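Local coordinates for inactive PncC family protein (Escherichia coli O157:H7, PDB 5KOL) that is of unknown function, belongs to the CinA family as an inactive PncC relative, and probably lacks nicotinamide-nucleotide amidohydrolase activity, at residues S49-A54 and F163-L168. Residues are numbered along the deposited sequence; the frame is centred on the assembly and turned at random. Where two conformers were deposited one is given.
Sequences SALCAA and FALAQL
Where L165 meets A50 and L51 no flat group takes part, and the one aromatic ring of the two segments, F163, is engaged on another side of its helix. There Q167, one turn further on, lays its CB over one face of the F163 ring, 4.2 Å above the plane and displaced toward the rim, while the F134 ring meets F163 with the two planes about 60° apart. The contact itself illustrates how one forked aliphatic side chain can join two helices that do not approach closely. The nearest CA atoms, those of L51 and L165, are 9.4 Å apart, and no hydrogen bond links the two segments. L165 divides the work unevenly between its branches: CD2 meets CD2 of L51 at 4.0 Å, the closer approach, whereas CD1 lies only loosely against the methyl CB of A50, at 4.4 Å. Consecutive residues of one helix thus face the two prongs of a single leucine. L51 and L165 share a shape, each with CG opposite the carbonyl carbon (chi1 -66° and -63°), and they run past one another in opposing directions, meeting by one methyl from each. Only 91 Å² is buried between the segments, yet all three touching residues are buried, so most of their cover must come from other parts of the fold. Helix 18-31 touches both partners, with I18 against A50 and T22 against L165, while helix 153-171 turns another side to the mixed sheet, A164 resting on I112 and I114 of strand 110-116. F68 of the second subunit packs on C52, so this small apolar link lies between the sheet-covering C-terminal helix and a helix of the dimer interface.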
loop_
_atom_site.group_PDB
_atom_site.type_symbol
_atom_site.label_atom_id
_atom_site.label_comp_id
_atom_site.label_asym_id
_atom_site.label_seq_id
_atom_site.Cartn_x
_atom_site.Cartn_y
_atom_site.Cartn_z
ATOM N N SER A 49 -3.558 2.559 4.250
ATOM C CA SER A 49 -4.774 3.354 4.085
ATOM C C SER A 49 -5.234 3.945 5.409
ATOM O O SER A 49 -5.724 5.085 5.449
ATOM C CB SER A 49 -5.881 2.496 3.475
ATOM O OG SER A 49 -7.061 3.260 3.311
ATOM N N ALA A 50 -5.104 3.192 6.497
ATOM C CA ALA A 50 -5.481 3.718 7.802
ATOM C C ALA A 50 -4.648 4.947 8.146
ATOM O O ALA A 50 -5.177 5.961 8.618
ATOM C CB ALA A 50 -5.307 2.634 8.865
ATOM N N LEU A 51 -3.347 4.887 7.868
ATOM C CA LEU A 51 -2.439 5.987 8.177
ATOM C C LEU A 51 -2.589 7.162 7.223
ATOM O O LEU A 51 -2.403 8.316 7.635
ATOM C CB LEU A 51 -1.000 5.478 8.134
ATOM C CG LEU A 51 -0.738 4.452 9.244
ATOM C CD1 LEU A 51 0.506 3.649 8.957
ATOM C CD2 LEU A 51 -0.619 5.142 10.596
ATOM N N CYS A 52 -2.887 6.894 5.946
ATOM C CA CYS A 52 -3.083 7.984 5.001
ATOM C C CYS A 52 -4.376 8.734 5.260
ATOM O O CYS A 52 -4.514 9.874 4.808
ATOM C CB CYS A 52 -3.059 7.457 3.565
ATOM S SG CYS A 52 -1.375 6.989 3.031
ATOM N N ALA A 53 -5.334 8.111 5.944
ATOM C CA ALA A 53 -6.569 8.781 6.323
ATOM C C ALA A 53 -6.433 9.535 7.639
ATOM O O ALA A 53 -7.352 10.266 8.019
ATOM C CB ALA A 53 -7.713 7.778 6.430
ATOM N N ALA A 54 -5.312 9.376 8.329
ATOM C CA ALA A 54 -5.102 10.120 9.553
ATOM C C ALA A 54 -4.863 11.597 9.256
ATOM O O ALA A 54 -4.541 12.009 8.138
ATOM C CB ALA A 54 -3.927 9.545 10.347
ATOM N N PHE A 163 -4.668 -3.994 15.617
ATOM C CA PHE A 163 -3.678 -4.501 16.566
ATOM C C PHE A 163 -2.284 -3.941 16.272
ATOM O O PHE A 163 -1.548 -3.564 17.188
ATOM C CB PHE A 163 -3.647 -6.031 16.521
ATOM C CG PHE A 163 -2.610 -6.625 17.416
ATOM C CD1 PHE A 163 -2.867 -6.796 18.762
ATOM C CD2 PHE A 163 -1.366 -7.007 16.914
ATOM C CE1 PHE A 163 -1.927 -7.323 19.611
ATOM C CE2 PHE A 163 -0.410 -7.544 17.760
ATOM C CZ PHE A 163 -0.682 -7.696 19.109
ATOM N N ALA A 164 -1.896 -3.919 14.993
ATOM C CA ALA A 164 -0.584 -3.396 14.607
ATOM C C ALA A 164 -0.368 -1.976 15.130
ATOM O O ALA A 164 0.720 -1.633 15.623
ATOM C CB ALA A 164 -0.453 -3.426 13.078
ATOM N N LEU A 165 -1.408 -1.148 15.039
ATOM C CA LEU A 165 -1.364 0.233 15.515
ATOM C C LEU A 165 -1.365 0.296 17.040
ATOM O O LEU A 165 -0.546 1.000 17.648
ATOM C CB LEU A 165 -2.577 0.990 14.950
ATOM C CG LEU A 165 -2.626 1.128 13.411
ATOM C CD1 LEU A 165 -3.921 1.780 12.985
ATOM C CD2 LEU A 165 -1.459 1.956 12.898
ATOM N N ALA A 166 -2.306 -0.410 17.678
ATOM C CA ALA A 166 -2.432 -0.348 19.132
ATOM C C ALA A 166 -1.177 -0.861 19.826
ATOM O O ALA A 166 -0.769 -0.331 20.873
ATOM C CB ALA A 166 -3.664 -1.141 19.581
ATOM N N GLN A 167 -0.559 -1.913 19.278
ATOM C CA GLN A 167 0.646 -2.429 19.921
ATOM C C GLN A 167 1.828 -1.486 19.735
ATOM O O GLN A 167 2.716 -1.446 20.587
ATOM C CB GLN A 167 0.996 -3.833 19.402
ATOM C CG GLN A 167 2.172 -4.490 20.174
ATOM C CD GLN A 167 1.786 -4.960 21.575
ATOM O OE1 GLN A 167 0.692 -5.512 21.792
ATOM N NE2 GLN A 167 2.675 -4.738 22.536
ATOM N N LEU A 168 1.886 -0.731 18.634
ATOM C CA LEU A 168 2.937 0.273 18.548
ATOM C C LEU A 168 2.770 1.317 19.649
ATOM O O LEU A 168 3.749 1.753 20.261
ATOM C CB LEU A 168 2.961 0.909 17.159
ATOM C CG LEU A 168 4.016 2.016 17.041
ATOM C CD1 LEU A 168 5.433 1.481 17.360
ATOM C CD2 LEU A 168 3.996 2.583 15.640
#